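Local coordinates for protein O-methyltransferase (Burkholderia thailandensis, PDB 3MCZ) that probably transfers methyl groups from S-adenosylmethionine to hydroxyl groups of a substrate not identified here, and forms a dimer as its family generally does, at residues V252-C257 and E268-A273; L258-A263 and V309-G314; L286-N291 and I338-L343; D292-P297 and L316-W321. All coordinates share one frame; numbering follows the deposited sequence.

In the fold
All four contacts belong to the methyltransferase part of the chain, built round a seven-stranded mixed sheet. Contact 1 packs helix 263-275 on strand 251-255, and contact 3 joins the neighbouring strand 281-288 to the antiparallel strand 341-347; their centres are about 15 Å apart. Contacts 2 and 4, also about 15 Å apart between centres, both reach the second subunit. Along the chain contact 1 closes before contact 3 opens, contact 2 crosses both, and contact 4 is nested inside the loop closed by contact 3, their centres about 10 Å apart. Contacts 1 and 3 build the sheet and its helix layer, while contacts 2 and 4 join the loops beside it.

Contact 1: V252-C257 and E268-A273; sequences VMLNDC and EVIGHA
Leu254 pushes its forked end between Val269 and Ala273, the main interlock of a beta-alpha-beta crossover in a Rossmann-like methyltransferase domain. Strand 251-255 leads into helix 263-275, which returns the chain to the parallel neighbouring strand 281-288. The short axes run 9.8 Å apart and nearly antiparallel, at 157°, as expected for a helix laid back over its own strand. Leu254 CD2 presses on Val269 CG1 at 3.7 Å, while Leu254 CD1 enters the shallow hollow left by the small Ala273, 4.0 Å from its CB, with Ile270 CG1 at the border, 4.4 Å away. A branched leucine suits this place because its fork lets one methyl press on Val269 while the other settles over Ala273; alanine suits the other side because its single methyl lets the helix come close. Ile270 is also covered by helix 319-328, and Leu254 also touches Ile285 of the next strand; the touching residues are all buried and their side chains apolar. Two residues back along the strand, Val252 meets the helix where Ala273 presents its backbone. With CG1 turned opposite the backbone N (chi1 176°), that Val252 methyl sits 3.8 Å from Ala273 O and 4.2 Å from Ala273 CB.

Contact 2: L258-A263 and V309-G314; sequences LHYFDA and VNTNHG
His259 and Gly314 bring the two backbones together: the carbonyl oxygen of His259 receives a CA-H...O contact from Gly314 CA at 3.2 Å, with 150° at the hydrogen. The 3-10 turn 258-260 leads toward helix 263-275 in this methyltransferase domain, while helix 298-310 ends at Asn310 and runs into a type I beta turn from Thr311 to Gly314. The CA atoms of Tyr260 and Gly314 lie 4.8 Å apart. Glycine suits the end of the turn, since it has no side chain to press on Thr311 CG2. That methyl reaches Tyr260 CD1 at 3.7 Å, obliquely to the ring, the two side chains crossing at about a right angle. Thr311 can offer it because its OG1 is turned opposite the backbone N (chi1 -160°) and bonds to Glu143, so that threonine serves a polar and an apolar partner at once. His313 fits against the start of helix 263-275. Its CB touches Tyr260 O at 3.7 Å, and its ND1 is hydrogen-bonded to Glu265. Asp262, the N-cap of that helix, uses OD1 to hold Glu265 N, which suits a short carboxylate. Asp262 OD2 lies over one face of the His313 ring, the carboxylate and ring planes 10° apart, with OD2 3.9 Å from His313 CE1.

Contact 3: L286-N291 and I338-L343; sequences LTMTMN and IGRYTL
Tyr341 lays its ring against the backbone of Thr287 and Met288 where two antiparallel strands meet. A chi1 of -81° turns the ring across these two residues. Tyr341 CB begins 4.0 Å from Leu286 CD1. Beyond it, Tyr341 CD2 comes within 3.4 Å of Met288 N, while Met288 CA lies over one ring face. Farther out, Tyr341 CZ touches the selenomethionine methyl, Met288 CE, at 3.7 Å; the bend of that flexible chain at its last torsion also carries CE against Arg340 CD. At the tip, OH is hydrogen-bonded to Asp256 OD1, just past the end of strand 251-255, so tyrosine suits a place needing both a broad apolar surface and one polar end.

Beside the ring, Thr287 and Thr342 form a hydrogen-bonded pair, Thr342 N giving to Thr287 O at 2.8 Å. Thr289 N continues the pairing to Arg340 O at 2.9 Å, nearly straight at 170°. The hydroxyls Thr289 OG1 and Thr342 OG1 are 2.6 Å apart and bonded; one water links Thr289 OG1 to Gly339 O and another bridges Thr289 O and Arg340 O. Gly339, with positive phi, suits the type II' turn that folds strands 332-338 and 341-347 into a hairpin. Strand 341-347, inserted antiparallel between 281-288 and 332-338, gives the strand order 3-2-1-4-5-7-6 characteristic of class I (Rossmann-like) S-adenosylmethionine-dependent methyltransferases.

Contact 4: D292-P297 and L316-W321; sequences DDRVTP and LHPTPW
Pro318, Asp292 and Arg294 make most of this contact, with the proline ring taking the carboxylate and the guanidinium on different atoms. Arg294 sets one guanidinium face on Pro318 CG, which stands 3.4 Å above the guanidinium plane, over its centre, and Pro318 CD lies 3.5 Å from Arg294 NH2. The chain is extended from CG to NE, which carries the group that far. Proline suits the spot because its rigid, saturated ring offers a compact apolar surface to a flat cation, and as N-cap residue it stands just ahead of helix 319-328.

Around its rim the guanidinium keeps its polar partners. Arg294 NE gives to a water at 2.9 Å, and that water donates to Leu316 O. NH2 makes a weak bond to a second water, itself bonded to His317 ND1 in the ring plane, and NH1 reaches back weakly to Asp292 O.

Asp292 meets a different atom of the same proline, CB. Its OD1 rests on Pro318 CB at 3.5 Å, while OD2 meets Pro320 CB at 3.7 Å, the side chains of Asp292 and Pro320 sliding past each other in opposite directions. Nearby, Asp293 OD1 shapes the loop through an Asx turn, accepting from Val295 N at 3.0 Å and also from Thr296 N, both from the same face of its carboxylate. His78 of the second subunit packs on Arg294 and Val295.

The chemistry implies a surface joint held by charged groups packed on proline C-H surfaces and by water bridges rather than direct hydrogen bonds, in which the charge of Asp292 near the start of helix 319-328 is probably favourable.

Contact 1: V252-C257 and E268-A273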
loop_
_atom_site.group_PDB
_atom_site.type_symbol
_atom_site.label_atom_id
_atom_site.label_comp_id
_atom_site.label_asym_id
_atom_site.label_seq_id
_atom_site.Cartn_x
_atom_site.Cartn_y
_atom_site.Cartn_z
ATOM N N VAL A 252 -1.631 -13.441 -36.408
ATOM C CA VAL A 252 -0.786 -13.976 -35.351
ATOM C C VAL A 252 -0.840 -12.959 -34.224
ATOM O O VAL A 252 -0.714 -11.768 -34.461
ATOM C CB VAL A 252 0.675 -14.184 -35.852
ATOM C CG1 VAL A 252 1.611 -14.647 -34.718
ATOM C CG2 VAL A 252 0.690 -15.151 -37.072
HETATM N N MSE A 253 -1.037 -13.406 -32.984
HETATM C CA MSE A 253 -1.184 -12.461 -31.887
HETATM C C MSE A 253 -0.118 -12.690 -30.817
HETATM O O MSE A 253 0.152 -13.819 -30.464
HETATM C CB MSE A 253 -2.573 -12.587 -31.253
HETATM C CG MSE A 253 -3.698 -12.504 -32.216
HETATM SE SE MSE A 253 -5.427 -12.309 -31.380
HETATM C CE MSE A 253 -5.618 -14.030 -30.684
ATOM N N LEU A 254 0.422 -11.584 -30.321
ATOM C CA LEU A 254 1.312 -11.501 -29.171
ATOM C C LEU A 254 0.688 -10.504 -28.200
ATOM O O LEU A 254 1.033 -9.330 -28.214
ATOM C CB LEU A 254 2.657 -10.941 -29.594
ATOM C CG LEU A 254 3.755 -11.861 -30.074
ATOM C CD1 LEU A 254 4.902 -10.994 -30.613
ATOM C CD2 LEU A 254 4.264 -12.849 -28.946
ATOM N N ASN A 255 -0.232 -10.951 -27.360
ATOM C CA ASN A 255 -1.022 -9.999 -26.586
ATOM C C ASN A 255 -0.503 -9.901 -25.164
ATOM O O ASN A 255 -0.510 -10.897 -24.455
ATOM C CB ASN A 255 -2.488 -10.424 -26.577
ATOM C CG ASN A 255 -3.139 -10.281 -27.940
ATOM O OD1 ASN A 255 -3.952 -11.122 -28.336
ATOM N ND2 ASN A 255 -2.760 -9.233 -28.674
ATOM N N ASP A 256 0.006 -8.715 -24.782
ATOM C CA ASP A 256 0.299 -8.388 -23.382
ATOM C C ASP A 256 1.240 -9.433 -22.796
ATOM O O ASP A 256 0.991 -9.925 -21.691
ATOM C CB ASP A 256 -1.037 -8.329 -22.613
ATOM C CG ASP A 256 -0.977 -7.573 -21.283
ATOM O OD1 ASP A 256 -0.083 -6.725 -21.067
ATOM O OD2 ASP A 256 -1.899 -7.823 -20.455
ATOM N N CYS A 257 2.324 -9.749 -23.530
ATOM C CA CYS A 257 3.304 -10.781 -23.144
ATOM C C CYS A 257 4.764 -10.460 -23.451
ATOM O O CYS A 257 5.662 -11.152 -22.964
ATOM C CB CYS A 257 2.967 -12.123 -23.795
ATOM S SG CYS A 257 3.051 -12.061 -25.633
ATOM N N GLU A 268 13.777 -11.324 -30.994
ATOM C CA GLU A 268 13.679 -12.630 -31.619
ATOM C C GLU A 268 12.259 -13.166 -31.711
ATOM O O GLU A 268 11.903 -13.765 -32.726
ATOM C CB GLU A 268 14.557 -13.636 -30.878
ATOM C CG GLU A 268 16.031 -13.332 -31.120
ATOM C CD GLU A 268 16.969 -14.049 -30.177
ATOM O OE1 GLU A 268 16.541 -14.505 -29.086
ATOM O OE2 GLU A 268 18.169 -14.105 -30.529
ATOM N N VAL A 269 11.465 -12.949 -30.666
ATOM C CA VAL A 269 10.072 -13.414 -30.618
ATOM C C VAL A 269 9.240 -12.686 -31.661
ATOM O O VAL A 269 8.424 -13.287 -32.318
ATOM C CB VAL A 269 9.464 -13.197 -29.253
ATOM C CG1 VAL A 269 7.909 -13.416 -29.271
ATOM C CG2 VAL A 269 10.127 -14.166 -28.254
ATOM N N ILE A 270 9.449 -11.387 -31.778
ATOM C CA ILE A 270 8.724 -10.567 -32.748
ATOM C C ILE A 270 9.063 -11.042 -34.154
ATOM O O ILE A 270 8.177 -11.224 -34.981
ATOM C CB ILE A 270 9.038 -9.076 -32.584
ATOM C CG1 ILE A 270 8.455 -8.559 -31.275
ATOM C CG2 ILE A 270 8.459 -8.272 -33.752
ATOM C CD1 ILE A 270 9.009 -7.213 -30.847
ATOM N N GLY A 271 10.346 -11.265 -34.435
ATOM C CA GLY A 271 10.732 -11.812 -35.722
ATOM C C GLY A 271 10.118 -13.159 -36.093
ATOM O O GLY A 271 9.670 -13.365 -37.223
ATOM N N HIS A 272 10.118 -14.079 -35.142
ATOM C CA HIS A 272 9.544 -15.390 -35.363
ATOM C C HIS A 272 8.039 -15.255 -35.616
ATOM O O HIS A 272 7.485 -15.922 -36.502
ATOM C CB HIS A 272 9.749 -16.260 -34.137
ATOM C CG HIS A 272 11.181 -16.606 -33.867
ATOM N ND1 HIS A 272 11.646 -16.898 -32.602
ATOM C CD2 HIS A 272 12.245 -16.699 -34.690
ATOM C CE1 HIS A 272 12.941 -17.153 -32.659
ATOM N NE2 HIS A 272 13.332 -17.019 -33.913
ATOM N N ALA A 273 7.399 -14.414 -34.819
ATOM C CA ALA A 273 5.965 -14.176 -34.926
ATOM C C ALA A 273 5.616 -13.641 -36.295
ATOM O O ALA A 273 4.665 -14.109 -36.942
ATOM C CB ALA A 273 5.476 -13.195 -33.854
#

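Contact 2: L258-A263 and V309-G314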
loop_
_atom_site.group_PDB
_atom_site.type_symbol
_atom_site.label_atom_id
_atom_site.label_comp_id
_atom_site.label_asym_id
_atom_site.label_seq_id
_atom_site.Cartn_x
_atom_site.Cartn_y
_atom_site.Cartn_z
ATOM N N LEU A 258 5.043 -9.429 -24.254
ATOM C CA LEU A 258 6.449 -9.120 -24.565
ATOM C C LEU A 258 7.283 -8.688 -23.356
ATOM O O LEU A 258 8.536 -8.807 -23.358
ATOM C CB LEU A 258 6.546 -8.094 -25.705
ATOM C CG LEU A 258 6.301 -8.598 -27.145
ATOM C CD1 LEU A 258 6.322 -7.390 -28.073
ATOM C CD2 LEU A 258 7.316 -9.646 -27.610
ATOM N N HIS A 259 6.609 -8.257 -22.290
ATOM C CA HIS A 259 7.282 -7.826 -21.107
ATOM C C HIS A 259 7.847 -8.958 -20.222
ATOM O O HIS A 259 8.420 -8.665 -19.190
ATOM C CB HIS A 259 6.382 -6.904 -20.283
ATOM C CG HIS A 259 5.044 -7.489 -19.993
ATOM N ND1 HIS A 259 3.921 -7.162 -20.712
ATOM C CD2 HIS A 259 4.664 -8.429 -19.097
ATOM C CE1 HIS A 259 2.895 -7.865 -20.264
ATOM N NE2 HIS A 259 3.315 -8.629 -19.270
ATOM N N TYR A 260 7.675 -10.216 -20.630
ATOM C CA TYR A 260 8.387 -11.335 -20.018
ATOM C C TYR A 260 9.787 -11.550 -20.577
ATOM O O TYR A 260 10.543 -12.363 -20.057
ATOM C CB TYR A 260 7.590 -12.641 -20.192
ATOM C CG TYR A 260 6.375 -12.678 -19.318
ATOM C CD1 TYR A 260 6.471 -13.030 -17.991
ATOM C CD2 TYR A 260 5.126 -12.332 -19.828
ATOM C CE1 TYR A 260 5.356 -13.058 -17.186
ATOM C CE2 TYR A 260 4.012 -12.341 -19.042
ATOM C CZ TYR A 260 4.120 -12.713 -17.733
ATOM O OH TYR A 260 2.998 -12.726 -16.951
ATOM N N PHE A 261 10.127 -10.817 -21.631
ATOM C CA PHE A 261 11.366 -11.030 -22.351
ATOM C C PHE A 261 12.303 -9.839 -22.178
ATOM O O PHE A 261 11.827 -8.705 -22.108
ATOM C CB PHE A 261 11.041 -11.247 -23.819
ATOM C CG PHE A 261 10.189 -12.447 -24.067
ATOM C CD1 PHE A 261 10.696 -13.735 -23.847
ATOM C CD2 PHE A 261 8.862 -12.313 -24.434
ATOM C CE1 PHE A 261 9.877 -14.879 -24.055
ATOM C CE2 PHE A 261 8.048 -13.434 -24.640
ATOM C CZ PHE A 261 8.572 -14.721 -24.452
ATOM N N ASP A 262 13.621 -10.087 -22.093
ATOM C CA ASP A 262 14.585 -8.982 -22.292
ATOM C C ASP A 262 14.559 -8.483 -23.747
ATOM O O ASP A 262 13.958 -9.103 -24.609
ATOM C CB ASP A 262 16.004 -9.310 -21.791
ATOM C CG ASP A 262 16.784 -10.273 -22.662
ATOM O OD1 ASP A 262 16.469 -10.516 -23.834
ATOM O OD2 ASP A 262 17.799 -10.778 -22.136
ATOM N N ALA A 263 15.229 -7.384 -24.028
ATOM C CA ALA A 263 15.125 -6.782 -25.380
ATOM C C ALA A 263 15.625 -7.721 -26.479
ATOM O O ALA A 263 15.068 -7.775 -27.558
ATOM C CB ALA A 263 15.868 -5.389 -25.447
ATOM N N VAL A 309 9.742 -7.292 -10.729
ATOM C CA VAL A 309 9.557 -8.039 -9.477
ATOM C C VAL A 309 8.999 -9.453 -9.772
ATOM O O VAL A 309 9.431 -10.438 -9.128
ATOM C CB VAL A 309 8.692 -7.275 -8.453
ATOM C CG1 VAL A 309 8.286 -8.177 -7.267
ATOM C CG2 VAL A 309 9.453 -6.011 -7.979
ATOM N N ASN A 310 8.038 -9.537 -10.682
ATOM C CA ASN A 310 7.358 -10.797 -10.996
ATOM C C ASN A 310 8.205 -11.853 -11.701
ATOM O O ASN A 310 8.023 -13.028 -11.462
ATOM C CB ASN A 310 6.122 -10.592 -11.865
ATOM C CG ASN A 310 4.937 -9.961 -11.115
ATOM O OD1 ASN A 310 4.957 -9.782 -9.890
ATOM N ND2 ASN A 310 3.903 -9.566 -11.901
ATOM N N THR A 311 9.082 -11.449 -12.596
ATOM C CA THR A 311 9.862 -12.417 -13.370
ATOM C C THR A 311 11.280 -11.879 -13.661
ATOM O O THR A 311 11.463 -10.656 -13.853
ATOM C CB THR A 311 9.071 -12.796 -14.679
ATOM O OG1 THR A 311 9.570 -14.032 -15.185
ATOM C CG2 THR A 311 9.163 -11.750 -15.740
ATOM N N ASN A 312 12.253 -12.777 -13.790
ATOM C CA ASN A 312 13.662 -12.370 -13.926
ATOM C C ASN A 312 13.888 -11.287 -14.990
ATOM O O ASN A 312 14.486 -10.281 -14.708
ATOM C CB ASN A 312 14.526 -13.591 -14.297
ATOM C CG ASN A 312 16.027 -13.349 -14.124
ATOM O OD1 ASN A 312 16.459 -12.453 -13.414
ATOM N ND2 ASN A 312 16.832 -14.146 -14.832
ATOM N N HIS A 313 13.441 -11.545 -16.209
ATOM C CA HIS A 313 13.620 -10.616 -17.326
ATOM C C HIS A 313 12.475 -9.656 -17.520
ATOM O O HIS A 313 12.394 -8.981 -18.547
ATOM C CB HIS A 313 13.863 -11.374 -18.642
ATOM C CG HIS A 313 15.154 -12.111 -18.684
ATOM N ND1 HIS A 313 15.510 -12.916 -19.751
ATOM C CD2 HIS A 313 16.189 -12.156 -17.814
ATOM C CE1 HIS A 313 16.701 -13.439 -19.519
ATOM N NE2 HIS A 313 17.114 -13.025 -18.335
ATOM N N GLY A 314 11.599 -9.529 -16.525
ATOM C CA GLY A 314 10.423 -8.669 -16.655
ATOM C C GLY A 314 10.817 -7.237 -16.964
ATOM O O GLY A 314 11.693 -6.650 -16.291
#

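Contact 3: L286-N291 and I338-L343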
loop_
_atom_site.group_PDB
_atom_site.type_symbol
_atom_site.label_atom_id
_atom_site.label_comp_id
_atom_site.label_asym_id
_atom_site.label_seq_id
_atom_site.Cartn_x
_atom_site.Cartn_y
_atom_site.Cartn_z
ATOM N N LEU A 286 -0.327 -6.337 -28.481
ATOM C CA LEU A 286 -0.928 -5.488 -27.490
ATOM C C LEU A 286 0.114 -5.275 -26.396
ATOM O O LEU A 286 0.663 -6.233 -25.856
ATOM C CB LEU A 286 -2.136 -6.192 -26.918
ATOM C CG LEU A 286 -2.973 -5.395 -25.943
ATOM C CD1 LEU A 286 -3.583 -4.159 -26.622
ATOM C CD2 LEU A 286 -4.071 -6.340 -25.404
ATOM N N THR A 287 0.378 -4.023 -26.072
ATOM C CA THR A 287 1.428 -3.702 -25.143
ATOM C C THR A 287 1.080 -2.412 -24.385
ATOM O O THR A 287 0.464 -1.481 -24.946
ATOM C CB THR A 287 2.779 -3.624 -25.876
ATOM O OG1 THR A 287 3.816 -3.462 -24.916
ATOM C CG2 THR A 287 2.839 -2.433 -26.887
HETATM N N MSE A 288 1.437 -2.343 -23.107
HETATM C CA MSE A 288 1.186 -1.111 -22.372
HETATM C C MSE A 288 1.988 0.024 -23.004
HETATM O O MSE A 288 3.187 -0.097 -23.251
HETATM C CB MSE A 288 1.569 -1.201 -20.896
HETATM C CG MSE A 288 1.213 0.119 -20.164
HETATM SE SE MSE A 288 1.269 -0.120 -18.242
HETATM C CE MSE A 288 -0.147 -1.444 -18.354
ATOM N N THR A 289 1.350 1.157 -23.194
ATOM C CA THR A 289 1.999 2.272 -23.901
ATOM C C THR A 289 3.162 2.840 -23.074
ATOM O O THR A 289 3.003 3.149 -21.881
ATOM C CB THR A 289 0.993 3.383 -24.146
ATOM O OG1 THR A 289 -0.109 2.850 -24.879
ATOM C CG2 THR A 289 1.608 4.556 -24.915
HETATM N N MSE A 290 4.323 2.941 -23.698
HETATM C CA MSE A 290 5.510 3.479 -23.040
HETATM C C MSE A 290 6.318 4.252 -24.064
HETATM O O MSE A 290 6.691 3.696 -25.105
HETATM C CB MSE A 290 6.345 2.325 -22.477
HETATM C CG MSE A 290 7.771 2.719 -22.130
HETATM SE SE MSE A 290 8.884 1.232 -21.596
HETATM C CE MSE A 290 8.553 1.665 -19.670
ATOM N N ASN A 291 6.617 5.503 -23.765
ATOM C CA ASN A 291 7.423 6.311 -24.650
ATOM C C ASN A 291 8.903 5.904 -24.568
ATOM O O ASN A 291 9.322 5.197 -23.627
ATOM C CB ASN A 291 7.240 7.795 -24.315
ATOM C CG ASN A 291 5.816 8.258 -24.524
ATOM O OD1 ASN A 291 5.031 7.573 -25.152
ATOM N ND2 ASN A 291 5.481 9.404 -23.992
ATOM N N ILE A 338 -5.844 1.670 -26.846
ATOM C CA ILE A 338 -6.892 1.143 -25.991
ATOM C C ILE A 338 -6.596 1.525 -24.543
ATOM O O ILE A 338 -5.925 0.787 -23.814
ATOM C CB ILE A 338 -7.037 -0.387 -26.139
ATOM C CG1 ILE A 338 -6.903 -0.805 -27.608
ATOM C CG2 ILE A 338 -8.370 -0.838 -25.479
ATOM C CD1 ILE A 338 -6.888 -2.291 -27.833
ATOM N N GLY A 339 -7.124 2.668 -24.120
ATOM C CA GLY A 339 -6.822 3.229 -22.814
ATOM C C GLY A 339 -5.299 3.388 -22.645
ATOM O O GLY A 339 -4.649 4.045 -23.437
ATOM N N ARG A 340 -4.740 2.735 -21.640
ATOM C CA ARG A 340 -3.302 2.770 -21.368
ATOM C C ARG A 340 -2.454 1.816 -22.239
ATOM O O ARG A 340 -1.226 1.703 -22.038
ATOM C CB ARG A 340 -3.067 2.434 -19.886
ATOM C CG ARG A 340 -3.346 0.980 -19.494
ATOM C CD ARG A 340 -2.969 0.693 -18.012
ATOM N NE ARG A 340 -3.987 1.111 -17.044
ATOM C CZ ARG A 340 -3.757 1.308 -15.739
ATOM N NH1 ARG A 340 -4.744 1.690 -14.938
ATOM N NH2 ARG A 340 -2.536 1.150 -15.232
ATOM N N TYR A 341 -3.120 1.090 -23.132
ATOM C CA TYR A 341 -2.490 0.136 -24.028
ATOM C C TYR A 341 -2.424 0.655 -25.462
ATOM O O TYR A 341 -3.240 1.484 -25.898
ATOM C CB TYR A 341 -3.224 -1.222 -23.943
ATOM C CG TYR A 341 -2.830 -2.069 -22.774
ATOM C CD1 TYR A 341 -3.370 -1.871 -21.502
ATOM C CD2 TYR A 341 -1.900 -3.072 -22.929
ATOM C CE1 TYR A 341 -2.967 -2.683 -20.407
ATOM C CE2 TYR A 341 -1.499 -3.861 -21.876
ATOM C CZ TYR A 341 -2.015 -3.659 -20.621
ATOM O OH TYR A 341 -1.563 -4.502 -19.611
ATOM N N THR A 342 -1.424 0.170 -26.194
ATOM C CA THR A 342 -1.335 0.338 -27.625
ATOM C C THR A 342 -1.445 -1.044 -28.278
ATOM O O THR A 342 -0.740 -1.989 -27.900
ATOM C CB THR A 342 0.007 1.015 -28.036
ATOM O OG1 THR A 342 0.089 2.321 -27.426
ATOM C CG2 THR A 342 0.163 1.163 -29.588
ATOM N N LEU A 343 -2.289 -1.118 -29.290
ATOM C CA LEU A 343 -2.368 -2.254 -30.186
ATOM C C LEU A 343 -1.613 -1.903 -31.467
ATOM O O LEU A 343 -1.926 -0.905 -32.152
ATOM C CB LEU A 343 -3.827 -2.617 -30.474
ATOM C CG LEU A 343 -4.024 -3.824 -31.406
ATOM C CD1 LEU A 343 -3.523 -5.157 -30.771
ATOM C CD2 LEU A 343 -5.515 -3.929 -31.772
HETATM O O HOH W 1 -2.112 4.446 -24.414
HETATM O O HOH W 2 0.354 3.326 -20.622
#

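Contact 4: D292-P297 and L316-W321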
loop_
_atom_site.group_PDB
_atom_site.type_symbol
_atom_site.label_atom_id
_atom_site.label_comp_id
_atom_site.label_asym_id
_atom_site.label_seq_id
_atom_site.Cartn_x
_atom_site.Cartn_y
_atom_site.Cartn_z
ATOM N N ASP A 292 9.701 6.371 -25.530
ATOM C CA ASP A 292 11.174 6.119 -25.515
ATOM C C ASP A 292 11.917 6.632 -24.264
ATOM O O ASP A 292 12.955 6.111 -23.902
ATOM C CB ASP A 292 11.816 6.685 -26.789
ATOM C CG ASP A 292 11.623 5.758 -27.994
ATOM O OD1 ASP A 292 11.562 4.494 -27.826
ATOM O OD2 ASP A 292 11.560 6.293 -29.114
ATOM N N ASP A 293 11.367 7.602 -23.563
ATOM C CA ASP A 293 12.003 8.110 -22.347
ATOM C C ASP A 293 11.886 7.163 -21.138
ATOM O O ASP A 293 12.546 7.364 -20.137
ATOM C CB ASP A 293 11.482 9.509 -22.013
ATOM C CG ASP A 293 10.000 9.535 -21.607
ATOM O OD1 ASP A 293 9.344 8.477 -21.411
ATOM O OD2 ASP A 293 9.487 10.659 -21.444
ATOM N N ARG A 294 11.063 6.126 -21.259
ATOM C CA ARG A 294 10.861 5.105 -20.200
ATOM C C ARG A 294 10.214 5.634 -18.901
ATOM O O ARG A 294 10.121 4.915 -17.913
ATOM C CB ARG A 294 12.179 4.373 -19.924
ATOM C CG ARG A 294 12.493 3.446 -21.062
ATOM C CD ARG A 294 13.819 2.838 -20.849
ATOM N NE ARG A 294 14.076 1.732 -21.766
ATOM C CZ ARG A 294 14.415 1.830 -23.038
ATOM N NH1 ARG A 294 14.509 3.018 -23.716
ATOM N NH2 ARG A 294 14.625 0.684 -23.668
ATOM N N VAL A 295 9.740 6.876 -18.922
ATOM C CA VAL A 295 9.101 7.461 -17.742
ATOM C C VAL A 295 7.719 8.012 -18.018
ATOM O O VAL A 295 7.048 8.435 -17.076
ATOM C CB VAL A 295 9.947 8.543 -17.068
ATOM C CG1 VAL A 295 11.269 7.971 -16.559
ATOM C CG2 VAL A 295 10.236 9.720 -18.014
ATOM N N THR A 296 7.301 8.038 -19.285
ATOM C CA THR A 296 6.022 8.557 -19.656
ATOM C C THR A 296 5.306 7.531 -20.519
ATOM O O THR A 296 5.942 6.922 -21.378
ATOM C CB THR A 296 6.177 9.886 -20.400
ATOM O OG1 THR A 296 6.891 9.680 -21.593
ATOM C CG2 THR A 296 7.019 10.819 -19.643
ATOM N N PRO A 297 4.005 7.299 -20.262
ATOM C CA PRO A 297 3.238 7.750 -19.075
ATOM C C PRO A 297 3.790 7.164 -17.788
ATOM O O PRO A 297 4.376 6.091 -17.815
ATOM C CB PRO A 297 1.817 7.208 -19.314
ATOM C CG PRO A 297 1.843 6.515 -20.633
ATOM C CD PRO A 297 3.192 6.532 -21.217
ATOM N N LEU A 316 9.066 -3.608 -19.322
ATOM C CA LEU A 316 8.188 -3.079 -20.358
ATOM C C LEU A 316 9.098 -2.412 -21.371
ATOM O O LEU A 316 9.851 -1.564 -21.012
ATOM C CB LEU A 316 7.161 -2.075 -19.805
ATOM C CG LEU A 316 6.119 -1.553 -20.809
ATOM C CD1 LEU A 316 5.332 -2.674 -21.505
ATOM C CD2 LEU A 316 5.168 -0.525 -20.097
ATOM N N HIS A 317 9.018 -2.818 -22.635
ATOM C CA HIS A 317 9.788 -2.226 -23.704
ATOM C C HIS A 317 9.029 -1.053 -24.337
ATOM O O HIS A 317 7.791 -1.110 -24.467
ATOM C CB HIS A 317 10.121 -3.293 -24.747
ATOM C CG HIS A 317 10.812 -4.475 -24.145
ATOM N ND1 HIS A 317 12.062 -4.376 -23.571
ATOM C CD2 HIS A 317 10.413 -5.752 -23.972
ATOM C CE1 HIS A 317 12.411 -5.557 -23.086
ATOM N NE2 HIS A 317 11.431 -6.411 -23.323
ATOM N N PRO A 318 9.756 0.002 -24.713
ATOM C CA PRO A 318 9.065 1.126 -25.331
ATOM C C PRO A 318 8.292 0.757 -26.584
ATOM O O PRO A 318 8.764 -0.008 -27.420
ATOM C CB PRO A 318 10.180 2.121 -25.647
ATOM C CG PRO A 318 11.317 1.756 -24.665
ATOM C CD PRO A 318 11.194 0.278 -24.471
ATOM N N THR A 319 7.118 1.365 -26.717
ATOM C CA THR A 319 6.227 1.083 -27.821
ATOM C C THR A 319 6.810 1.447 -29.173
ATOM O O THR A 319 6.662 0.674 -30.100
ATOM C CB THR A 319 4.835 1.733 -27.553
ATOM O OG1 THR A 319 4.406 1.323 -26.234
ATOM C CG2 THR A 319 3.824 1.285 -28.606
ATOM N N PRO A 320 7.469 2.616 -29.299
ATOM C CA PRO A 320 8.136 2.901 -30.560
ATOM C C PRO A 320 9.247 1.914 -30.904
ATOM O O PRO A 320 9.503 1.672 -32.088
ATOM C CB PRO A 320 8.727 4.312 -30.361
ATOM C CG PRO A 320 7.871 4.920 -29.274
ATOM C CD PRO A 320 7.567 3.749 -28.365
ATOM N N TRP A 321 9.899 1.347 -29.892
ATOM C CA TRP A 321 10.955 0.357 -30.140
ATOM C C TRP A 321 10.322 -0.937 -30.678
ATOM O O TRP A 321 10.805 -1.508 -31.664
ATOM C CB TRP A 321 11.760 0.070 -28.869
ATOM C CG TRP A 321 12.804 -0.954 -29.072
ATOM C CD1 TRP A 321 14.058 -0.767 -29.557
ATOM C CD2 TRP A 321 12.674 -2.339 -28.800
ATOM N NE1 TRP A 321 14.725 -1.969 -29.615
ATOM C CE2 TRP A 321 13.876 -2.956 -29.181
ATOM C CE3 TRP A 321 11.638 -3.127 -28.314
ATOM C CZ2 TRP A 321 14.091 -4.326 -29.040
ATOM C CZ3 TRP A 321 11.863 -4.498 -28.162
ATOM C CH2 TRP A 321 13.085 -5.071 -28.514
HETATM O O HOH W 3 12.538 -0.577 -20.773
HETATM O O HOH W 4 13.812 -2.333 -23.899
#